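Local coordinates for protein alpha-galactosidase 1 (Saccharomyces cerevisiae, PDB 3LRK) that hydrolyses terminal, non-reducing alpha-D-galactose residues from alpha-D-galactosides such as galactose oligosaccharides, galactomannans and galactolipids, working as a secreted, glycosylated homotetramer, at residues Pro30-Asp35 / Met64-Ile69; Asn263-Val268 / Lys277-Met282; Ile306-Ser311 / Asn399-Ser404. The protein carries 1 engineered substitution. All blocks are in the same frame, centred on the assembly; numbering follows the deposited sequence.

How the contacts relate
From the N terminus, contact 1 comes first: Met64-Ile69 returns to Pro30-Asp35 after a mostly helical excursion, setting the second barrel strand beside the first. Contact 2 closes a much shorter loop, in which Asn263-Val268, after strand 258-260, folds back on helix 273-285. Contact 3 spans the longest interval, joining the end of helix 301-307 to Asn399-Ser404 of the C-terminal beta-sandwich domain. The three follow in series, none nested or crossed, yet they abut in space. Tyr307 links them: its O lies 2.7 Å from Tyr66 OH of contact 1, probably hydrogen-bonded, and its OH is probably hydrogen-bonded to Val266 O of contact 2.

Contact 1. Residues Pro30-Asp35 / Met64-Ile69; sequences PQMGWD and MGYKYI
Gly33 and Trp34 pair in parallel with Tyr68 and Ile69, Met32 O accepting from Tyr68 N at 3.1 Å and Trp34 N giving its hydrogen to Tyr68 O at 2.8 Å. The Tyr68 N bond is nearly straight (169°) and uses a lone pair in the carbonyl plane; Lys67 N reaches the same Met32 O from above that plane and less directly, so two donors grip one buried oxygen. Gly33 suits its place because Tyr68 O comes 3.1 Å from Gly33 CA, in a CA-H...O contact where a beta carbon would clash.

Met32 carries the side-chain contact. Its CG stands anti to the carbonyl carbon (chi1 -65°), and a bend at chi3 brings the terminal methyl over the face of Tyr66. Met32 CE sits 3.6 Å from the Tyr66 ring centroid, almost on the ring normal, a CH-pi contact, with SD farther out above the same face in a Met-aromatic arrangement. Tyr66, at the centre of an inverse gamma turn, sends its hydroxyl to Tyr307 O. Gly65 has a positive phi at which a beta carbon would jam against the Met64 carbonyl oxygen, and it would also strike Met32 SD. Beyond Gly33, Trp34 and Ile69 share one side of the sheet: Ile69 CG2 meets the indole edge, 4.1 Å from Trp34 CE3, and both side chains pack on helix 46-58. Tyr68 turns to the other side, beside Gln31 CB.

This is the first beta-alpha-beta unit of the GH27 TIM barrel, its helix covering the outward side of two adjacent parallel strands.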
loop_
_atom_site.group_PDB
_atom_site.type_symbol
_atom_site.label_atom_id
_atom_site.label_comp_id
_atom_site.label_asym_id
_atom_site.label_seq_id
_atom_site.Cartn_x
_atom_site.Cartn_y
_atom_site.Cartn_z
ATOM N N PRO A 30 -31.516 -8.000 0.039
ATOM C CA PRO A 30 -30.472 -9.019 -0.065
ATOM C C PRO A 30 -31.080 -10.402 -0.305
ATOM O O PRO A 30 -32.206 -10.655 0.123
ATOM C CB PRO A 30 -29.779 -8.943 1.298
ATOM C CG PRO A 30 -30.044 -7.550 1.766
ATOM C CD PRO A 30 -31.466 -7.320 1.344
ATOM N N GLN A 31 -30.361 -11.267 -1.015
ATOM C CA GLN A 31 -30.865 -12.617 -1.306
ATOM C C GLN A 31 -30.865 -13.493 -0.064
ATOM O O GLN A 31 -30.098 -13.265 0.864
ATOM C CB GLN A 31 -30.096 -13.284 -2.461
ATOM C CG GLN A 31 -28.655 -13.684 -2.160
ATOM C CD GLN A 31 -27.649 -12.570 -2.417
ATOM O OE1 GLN A 31 -27.950 -11.380 -2.225
ATOM N NE2 GLN A 31 -26.441 -12.952 -2.857
ATOM N N MET A 32 -31.757 -14.482 -0.050
ATOM C CA MET A 32 -31.789 -15.481 1.006
ATOM C C MET A 32 -31.872 -16.854 0.357
ATOM O O MET A 32 -32.515 -17.017 -0.680
ATOM C CB MET A 32 -33.008 -15.289 1.925
ATOM C CG MET A 32 -33.021 -14.000 2.733
ATOM S SD MET A 32 -34.663 -13.654 3.444
ATOM C CE MET A 32 -34.730 -14.939 4.698
ATOM N N GLY A 33 -31.226 -17.835 0.976
ATOM C CA GLY A 33 -31.246 -19.181 0.446
ATOM C C GLY A 33 -30.327 -20.134 1.171
ATOM O O GLY A 33 -30.149 -20.034 2.376
ATOM N N TRP A 34 -29.735 -21.047 0.414
ATOM C CA TRP A 34 -28.874 -22.087 0.955
ATOM C C TRP A 34 -27.850 -22.505 -0.101
ATOM O O TRP A 34 -28.142 -22.515 -1.300
ATOM C CB TRP A 34 -29.735 -23.285 1.387
ATOM C CG TRP A 34 -28.973 -24.545 1.763
ATOM C CD1 TRP A 34 -28.483 -24.870 2.998
ATOM C CD2 TRP A 34 -28.656 -25.647 0.905
ATOM N NE1 TRP A 34 -27.864 -26.098 2.957
ATOM C CE2 TRP A 34 -27.958 -26.601 1.687
ATOM C CE3 TRP A 34 -28.888 -25.925 -0.453
ATOM C CZ2 TRP A 34 -27.486 -27.808 1.158
ATOM C CZ3 TRP A 34 -28.415 -27.134 -0.978
ATOM C CH2 TRP A 34 -27.727 -28.057 -0.169
ATOM N N ASP A 35 -26.655 -22.858 0.363
ATOM C CA ASP A 35 -25.572 -23.330 -0.495
ATOM C C ASP A 35 -25.023 -24.617 0.142
ATOM O O ASP A 35 -24.852 -24.687 1.362
ATOM C CB ASP A 35 -24.493 -22.231 -0.608
ATOM C CG ASP A 35 -23.338 -22.598 -1.540
ATOM O OD1 ASP A 35 -22.722 -23.681 -1.367
ATOM O OD2 ASP A 35 -23.012 -21.767 -2.437
ATOM N N MET A 64 -40.192 -18.161 4.408
ATOM C CA MET A 64 -39.618 -17.019 5.134
ATOM C C MET A 64 -38.734 -16.171 4.213
ATOM O O MET A 64 -38.360 -15.048 4.553
ATOM C CB MET A 64 -38.821 -17.463 6.365
ATOM C CG MET A 64 -39.637 -18.201 7.421
ATOM S SD MET A 64 -38.918 -18.138 9.075
ATOM C CE MET A 64 -39.216 -16.416 9.493
ATOM N N GLY A 65 -38.408 -16.723 3.048
ATOM C CA GLY A 65 -37.665 -15.991 2.039
ATOM C C GLY A 65 -36.422 -16.717 1.571
ATOM O O GLY A 65 -35.805 -16.291 0.599
ATOM N N TYR A 66 -36.061 -17.808 2.249
ATOM C CA TYR A 66 -34.885 -18.619 1.868
ATOM C C TYR A 66 -35.175 -19.433 0.605
ATOM O O TYR A 66 -35.437 -20.645 0.661
ATOM C CB TYR A 66 -34.452 -19.551 3.000
ATOM C CG TYR A 66 -33.980 -18.882 4.279
ATOM C CD1 TYR A 66 -32.659 -18.431 4.424
ATOM C CD2 TYR A 66 -34.845 -18.730 5.366
ATOM C CE1 TYR A 66 -32.219 -17.833 5.634
ATOM C CE2 TYR A 66 -34.418 -18.132 6.564
ATOM C CZ TYR A 66 -33.112 -17.691 6.691
ATOM O OH TYR A 66 -32.709 -17.123 7.884
ATOM N N LYS A 67 -35.110 -18.760 -0.537
ATOM C CA LYS A 67 -35.660 -19.308 -1.781
ATOM C C LYS A 67 -34.652 -19.708 -2.850
ATOM O O LYS A 67 -34.998 -20.442 -3.775
ATOM C CB LYS A 67 -36.715 -18.354 -2.359
ATOM C CG LYS A 67 -38.060 -18.499 -1.638
ATOM C CD LYS A 67 -39.121 -17.563 -2.177
ATOM C CE LYS A 67 -40.441 -17.811 -1.478
ATOM N NZ LYS A 67 -41.543 -17.015 -2.119
ATOM N N TYR A 68 -33.422 -19.216 -2.727
ATOM C CA TYR A 68 -32.353 -19.609 -3.646
ATOM C C TYR A 68 -31.669 -20.885 -3.154
ATOM O O TYR A 68 -31.077 -20.904 -2.070
ATOM C CB TYR A 68 -31.327 -18.477 -3.822
ATOM C CG TYR A 68 -31.812 -17.341 -4.685
ATOM C CD1 TYR A 68 -31.879 -17.474 -6.071
ATOM C CD2 TYR A 68 -32.191 -16.125 -4.120
ATOM C CE1 TYR A 68 -32.326 -16.420 -6.875
ATOM C CE2 TYR A 68 -32.640 -15.068 -4.911
ATOM C CZ TYR A 68 -32.700 -15.222 -6.284
ATOM O OH TYR A 68 -33.142 -14.185 -7.063
ATOM N N ILE A 69 -31.809 -21.951 -3.936
ATOM C CA ILE A 69 -31.083 -23.208 -3.726
ATOM C C ILE A 69 -29.841 -23.158 -4.608
ATOM O O ILE A 69 -29.923 -23.310 -5.848
ATOM C CB ILE A 69 -31.961 -24.453 -4.080
ATOM C CG1 ILE A 69 -33.251 -24.469 -3.240
ATOM C CG2 ILE A 69 -31.157 -25.760 -3.920
ATOM C CD1 ILE A 69 -33.021 -24.481 -1.700
#

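Contact 2. Residues Asn263-Val268 / Lys277-Met282; sequences NLEVGV and KAHFSM
His279 and Glu265 make the one hydrogen bond between loop 263-268 and residues 277-282 of helix 273-285: the backbone Glu265 N donates to His279 NE2 at 3.0 Å. The N-H points at the nitrogen almost without bend (176°), and the donor lies within 1° of the imidazole plane. With CG anti to the backbone N, this torsion (chi1 172°) carries the ring out to where NE2 meets the loop backbone. Because NE2 accepts here, it carries no proton in this bond, so a neutral ring protonated on ND1 would be consistent with the geometry.

The second kind of contact is between methyl groups and rings. Leu264 divides its two branches: CD2 lies over one face of the imidazole, 4.0 Å from the His279 centroid and offset toward the rim in a CH-pi contact, while CD1 reaches the edge of the other ring, 3.7 Å from Phe280 CD1. A branched leucine suits this place, since one residue can serve two aromatic neighbours on successive helix positions. Val266 CG2 fits between them, 4.0 Å from His279 CD2 and 4.1 Å from Phe280 CB. Trp283, on the same helix, meets the imidazole edge-to-face.

Within the backbone, Glu265 to Val268 form a type II turn, closed by Val268 N to Glu265 O at 2.8 Å; Gly267 takes the positive phi of its third position. Replacing His279 by an alanine removes the acceptor, and the buried Glu265 N is then likely to be left without its partner, with a gap under Leu264 CD2.

The loop follows strand 258-260 of the TIM barrel and packs on the next helix, 273-285. There NE2 supplies an acceptor to a buried backbone amide, which fixes the imidazole's rotation, while leucine methyls cover its face and the phenyl edge.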
loop_
_atom_site.group_PDB
_atom_site.type_symbol
_atom_site.label_atom_id
_atom_site.label_comp_id
_atom_site.label_asym_id
_atom_site.label_seq_id
_atom_site.Cartn_x
_atom_site.Cartn_y
_atom_site.Cartn_z
ATOM N N ASN A 263 -21.590 -17.092 3.526
ATOM C CA ASN A 263 -22.687 -17.891 4.073
ATOM C C ASN A 263 -22.650 -17.946 5.604
ATOM O O ASN A 263 -21.572 -17.942 6.212
ATOM C CB ASN A 263 -22.662 -19.310 3.518
ATOM C CG ASN A 263 -22.673 -19.366 1.995
ATOM O OD1 ASN A 263 -22.754 -18.342 1.295
ATOM N ND2 ASN A 263 -22.600 -20.571 1.477
ATOM N N LEU A 264 -23.833 -17.992 6.205
ATOM C CA LEU A 264 -24.001 -18.105 7.651
ATOM C C LEU A 264 -23.472 -19.430 8.180
ATOM O O LEU A 264 -23.698 -20.487 7.580
ATOM C CB LEU A 264 -25.490 -17.946 8.021
ATOM C CG LEU A 264 -26.049 -16.542 7.764
ATOM C CD1 LEU A 264 -27.577 -16.523 7.566
ATOM C CD2 LEU A 264 -25.600 -15.567 8.868
ATOM N N GLU A 265 -22.774 -19.361 9.308
ATOM C CA GLU A 265 -22.202 -20.527 9.954
ATOM C C GLU A 265 -23.112 -21.017 11.084
ATOM O O GLU A 265 -22.748 -21.921 11.838
ATOM C CB GLU A 265 -20.800 -20.211 10.478
ATOM C CG GLU A 265 -19.795 -19.844 9.384
ATOM C CD GLU A 265 -19.156 -21.050 8.708
ATOM O OE1 GLU A 265 -19.624 -22.200 8.879
ATOM O OE2 GLU A 265 -18.169 -20.847 7.984
ATOM N N VAL A 266 -24.293 -20.410 11.186
ATOM C CA VAL A 266 -25.320 -20.866 12.117
ATOM C C VAL A 266 -25.613 -22.338 11.808
ATOM O O VAL A 266 -25.870 -22.704 10.662
ATOM C CB VAL A 266 -26.610 -20.003 12.022
ATOM C CG1 VAL A 266 -27.694 -20.518 12.977
ATOM C CG2 VAL A 266 -26.305 -18.535 12.322
ATOM N N GLY A 267 -25.528 -23.179 12.835
ATOM C CA GLY A 267 -25.746 -24.614 12.672
ATOM C C GLY A 267 -24.559 -25.351 12.083
ATOM O O GLY A 267 -24.675 -26.528 11.731
ATOM N N VAL A 268 -23.426 -24.659 11.955
ATOM C CA VAL A 268 -22.188 -25.277 11.470
ATOM C C VAL A 268 -21.135 -25.235 12.578
ATOM O O VAL A 268 -20.969 -24.221 13.258
ATOM C CB VAL A 268 -21.626 -24.581 10.189
ATOM C CG1 VAL A 268 -20.449 -25.374 9.597
ATOM C CG2 VAL A 268 -22.707 -24.396 9.136
ATOM N N LYS A 277 -26.361 -16.095 17.502
ATOM C CA LYS A 277 -27.309 -14.961 17.519
ATOM C C LYS A 277 -26.639 -13.659 17.074
ATOM O O LYS A 277 -27.217 -12.886 16.302
ATOM C CB LYS A 277 -27.910 -14.751 18.916
ATOM C CG LYS A 277 -28.893 -15.834 19.375
ATOM C CD LYS A 277 -29.869 -15.295 20.423
ATOM C CE LYS A 277 -29.182 -14.992 21.745
ATOM N NZ LYS A 277 -30.149 -14.494 22.758
ATOM N N ALA A 278 -25.433 -13.422 17.590
ATOM C CA ALA A 278 -24.612 -12.266 17.219
ATOM C C ALA A 278 -24.322 -12.274 15.718
ATOM O O ALA A 278 -24.492 -11.262 15.042
ATOM C CB ALA A 278 -23.314 -12.267 18.012
ATOM N N HIS A 279 -23.916 -13.440 15.216
ATOM C CA HIS A 279 -23.552 -13.648 13.814
ATOM C C HIS A 279 -24.752 -13.423 12.873
ATOM O O HIS A 279 -24.658 -12.643 11.918
ATOM C CB HIS A 279 -22.923 -15.048 13.691
ATOM C CG HIS A 279 -22.663 -15.515 12.290
ATOM N ND1 HIS A 279 -22.153 -14.701 11.299
ATOM C CD2 HIS A 279 -22.783 -16.749 11.738
ATOM C CE1 HIS A 279 -22.014 -15.401 10.187
ATOM N NE2 HIS A 279 -22.381 -16.650 10.428
ATOM N N PHE A 280 -25.883 -14.066 13.167
ATOM C CA PHE A 280 -27.095 -13.913 12.360
ATOM C C PHE A 280 -27.629 -12.474 12.394
ATOM O O PHE A 280 -27.969 -11.914 11.349
ATOM C CB PHE A 280 -28.168 -14.924 12.801
ATOM C CG PHE A 280 -29.383 -14.965 11.914
ATOM C CD1 PHE A 280 -29.340 -15.583 10.653
ATOM C CD2 PHE A 280 -30.594 -14.415 12.352
ATOM C CE1 PHE A 280 -30.474 -15.633 9.843
ATOM C CE2 PHE A 280 -31.737 -14.460 11.555
ATOM C CZ PHE A 280 -31.689 -15.062 10.297
ATOM N N SER A 281 -27.663 -11.882 13.590
ATOM C CA SER A 281 -28.155 -10.512 13.784
ATOM C C SER A 281 -27.295 -9.474 13.069
ATOM O O SER A 281 -27.828 -8.529 12.483
ATOM C CB SER A 281 -28.228 -10.155 15.271
ATOM O OG SER A 281 -29.099 -11.028 15.971
ATOM N N MET A 282 -25.973 -9.641 13.126
ATOM C CA MET A 282 -25.075 -8.667 12.489
ATOM C C MET A 282 -25.087 -8.757 10.951
ATOM O O MET A 282 -25.120 -7.727 10.276
ATOM C CB MET A 282 -23.660 -8.719 13.080
ATOM C CG MET A 282 -23.564 -8.175 14.533
ATOM S SD MET A 282 -24.410 -6.597 14.818
ATOM C CE MET A 282 -23.479 -5.566 13.676
#

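Contact 3. Residues Ile306-Ser311 / Asn399-Ser404; sequences IYSQAS and NRVDNS. With NAG (2-acetamido-2-deoxy-beta-D-glucopyranose), chain F; GOL (glycerol), chain J.
Gln309 and Arg400 cross at about a right angle, the amide and guanidinium planes 76° apart, so their flat groups do not stack. Instead the amide oxygen comes against the foot of the arginine, Gln309 OE1 lying 3.3 Å from Arg400 CB. Gln309 has its CG anti to the backbone N (chi1 -170°), and the bend at chi2 swings the amide across to the loop. Its NE2 donates to Leu396 O and Ala398 O, which fixes the amide flip, so that OE1 is the atom that accepts from a water at 2.8 Å. That water also accepts from Val401 N at 2.9 Å, so the glutamine reaches the loop backbone through it.

Arg400 runs alongside Ile306, both pointing the same way, with Ile306 CG1 3.6 Å from Arg400 NH1. Ile306 offers the arginine an aliphatic flank, while NH2 forms a salt bridge with Asp273 and NH1 a hydrogen bond with Ser305 OG. Here the catalytic barrel, by way of the junction between helices 301-307 and 310-316, meets the C-terminal beta-sandwich domain of this GH27 enzyme.

Val401 CG2 packs 4.0 Å from Ser308 OG. A glycerol, probably from the crystallisation liquor, spans the two segments, O3 donating to Asn399 O at 2.6 Å and O1 to Ser308 O at 2.8 Å. Farther along, Asn403 ND2 is covalently joined to C1 of an N-acetylglucosamine, which is hydrogen-bonded to Ser302 OG.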
loop_
_atom_site.group_PDB
_atom_site.type_symbol
_atom_site.label_atom_id
_atom_site.label_comp_id
_atom_site.label_asym_id
_atom_site.label_seq_id
_atom_site.Cartn_x
_atom_site.Cartn_y
_atom_site.Cartn_z
ATOM N N ILE A 306 -32.814 -19.766 15.237
ATOM C CA ILE A 306 -32.066 -18.569 14.839
ATOM C C ILE A 306 -32.413 -18.210 13.379
ATOM O O ILE A 306 -32.850 -17.083 13.096
ATOM C CB ILE A 306 -30.543 -18.723 15.110
ATOM C CG1 ILE A 306 -30.292 -18.627 16.623
ATOM C CG2 ILE A 306 -29.726 -17.641 14.362
ATOM C CD1 ILE A 306 -28.974 -19.176 17.083
ATOM N N TYR A 307 -32.273 -19.181 12.473
ATOM C CA TYR A 307 -32.618 -18.981 11.055
ATOM C C TYR A 307 -34.076 -18.574 10.842
ATOM O O TYR A 307 -34.413 -17.978 9.824
ATOM C CB TYR A 307 -32.380 -20.257 10.254
ATOM C CG TYR A 307 -30.942 -20.524 9.877
ATOM C CD1 TYR A 307 -30.319 -21.712 10.257
ATOM C CD2 TYR A 307 -30.208 -19.595 9.120
ATOM C CE1 TYR A 307 -28.989 -21.979 9.900
ATOM C CE2 TYR A 307 -28.878 -19.850 8.762
ATOM C CZ TYR A 307 -28.280 -21.037 9.155
ATOM O OH TYR A 307 -26.975 -21.279 8.803
ATOM N N SER A 308 -34.935 -18.925 11.797
ATOM C CA SER A 308 -36.368 -18.706 11.651
ATOM C C SER A 308 -36.875 -17.463 12.386
ATOM O O SER A 308 -38.083 -17.229 12.439
ATOM C CB SER A 308 -37.144 -19.957 12.092
ATOM O OG SER A 308 -37.222 -20.018 13.503
ATOM N N GLN A 309 -35.964 -16.653 12.928
ATOM C CA GLN A 309 -36.368 -15.431 13.638
ATOM C C GLN A 309 -36.846 -14.341 12.669
ATOM O O GLN A 309 -36.043 -13.558 12.132
ATOM C CB GLN A 309 -35.259 -14.927 14.577
ATOM C CG GLN A 309 -35.688 -13.781 15.538
ATOM C CD GLN A 309 -36.584 -14.253 16.693
ATOM O OE1 GLN A 309 -37.008 -15.406 16.735
ATOM N NE2 GLN A 309 -36.869 -13.355 17.629
ATOM N N ALA A 310 -38.165 -14.295 12.476
ATOM C CA ALA A 310 -38.818 -13.368 11.552
ATOM C C ALA A 310 -38.459 -11.907 11.797
ATOM O O ALA A 310 -38.288 -11.148 10.852
ATOM C CB ALA A 310 -40.329 -13.559 11.595
ATOM N N SER A 311 -38.333 -11.544 13.071
ATOM C CA SER A 311 -38.016 -10.185 13.512
ATOM C C SER A 311 -36.658 -9.711 12.978
ATOM O O SER A 311 -36.481 -8.548 12.595
ATOM C CB SER A 311 -37.975 -10.170 15.039
ATOM O OG SER A 311 -38.337 -8.897 15.519
ATOM N N ASN A 399 -39.657 -13.897 21.865
ATOM C CA ASN A 399 -40.597 -14.766 21.153
ATOM C C ASN A 399 -39.937 -15.645 20.091
ATOM O O ASN A 399 -40.551 -15.964 19.074
ATOM C CB ASN A 399 -41.748 -13.955 20.533
ATOM C CG ASN A 399 -42.435 -13.042 21.535
ATOM O OD1 ASN A 399 -42.512 -13.350 22.727
ATOM N ND2 ASN A 399 -42.940 -11.912 21.052
ATOM N N ARG A 400 -38.684 -16.029 20.321
ATOM C CA ARG A 400 -38.022 -16.952 19.412
ATOM C C ARG A 400 -38.602 -18.352 19.639
ATOM O O ARG A 400 -39.060 -18.673 20.741
ATOM C CB ARG A 400 -36.492 -16.907 19.580
ATOM C CG ARG A 400 -35.858 -18.169 20.097
ATOM C CD ARG A 400 -34.529 -18.456 19.422
ATOM N NE ARG A 400 -33.414 -18.104 20.279
ATOM C CZ ARG A 400 -32.241 -18.736 20.318
ATOM N NH1 ARG A 400 -31.999 -19.782 19.546
ATOM N NH2 ARG A 400 -31.310 -18.310 21.154
ATOM N N VAL A 401 -38.614 -19.170 18.592
ATOM C CA VAL A 401 -39.132 -20.534 18.702
ATOM C C VAL A 401 -38.291 -21.286 19.731
ATOM O O VAL A 401 -37.069 -21.382 19.585
ATOM C CB VAL A 401 -39.125 -21.275 17.335
ATOM C CG1 VAL A 401 -39.625 -22.705 17.492
ATOM C CG2 VAL A 401 -39.967 -20.524 16.302
ATOM N N ASP A 402 -38.937 -21.798 20.781
ATOM C CA ASP A 402 -38.190 -22.453 21.857
ATOM C C ASP A 402 -37.582 -23.784 21.407
ATOM O O ASP A 402 -37.996 -24.352 20.385
ATOM C CB ASP A 402 -39.000 -22.555 23.173
ATOM C CG ASP A 402 -40.217 -23.490 23.086
ATOM O OD1 ASP A 402 -40.218 -24.468 22.311
ATOM O OD2 ASP A 402 -41.185 -23.249 23.848
ATOM N N ASN A 403 -36.586 -24.260 22.149
ATOM C CA ASN A 403 -35.869 -25.481 21.779
ATOM C C ASN A 403 -36.783 -26.695 21.613
ATOM O O ASN A 403 -36.518 -27.559 20.775
ATOM C CB ASN A 403 -34.733 -25.780 22.765
ATOM C CG ASN A 403 -33.498 -24.893 22.544
ATOM O OD1 ASN A 403 -33.366 -24.222 21.510
ATOM N ND2 ASN A 403 -32.593 -24.891 23.538
ATOM N N SER A 404 -37.868 -26.737 22.387
ATOM C CA SER A 404 -38.830 -27.841 22.306
ATOM C C SER A 404 -39.628 -27.853 21.005
ATOM O O SER A 404 -39.694 -28.880 20.331
ATOM C CB SER A 404 -39.779 -27.841 23.508
ATOM O OG SER A 404 -39.215 -28.577 24.576
HETATM C C1 NAG F . -31.376 -24.134 23.299
HETATM C C2 NAG F . -31.174 -23.321 24.587
HETATM C C3 NAG F . -29.810 -22.629 24.636
HETATM C C4 NAG F . -28.664 -23.552 24.226
HETATM C C5 NAG F . -29.010 -24.342 22.966
HETATM C C6 NAG F . -27.922 -25.365 22.650
HETATM C C7 NAG F . -33.193 -22.548 25.692
HETATM C C8 NAG F . -34.611 -22.623 25.188
HETATM N N2 NAG F . -32.241 -22.351 24.778
HETATM O O3 NAG F . -29.550 -22.182 25.949
HETATM O O4 NAG F . -27.491 -22.789 24.030
HETATM O O5 NAG F . -30.259 -24.998 23.130
HETATM O O6 NAG F . -28.222 -26.031 21.445
HETATM O O7 NAG F . -32.951 -22.674 26.897
HETATM C C1 GOL J . -40.972 -17.524 13.715
HETATM O O1 GOL J . -40.912 -17.086 12.373
HETATM C C2 GOL J . -41.049 -16.323 14.650
HETATM O O2 GOL J . -39.860 -15.574 14.548
HETATM C C3 GOL J . -41.234 -16.806 16.086
HETATM O O3 GOL J . -41.831 -15.778 16.847
HETATM O O HOH W 1 -37.345 -18.119 16.215
#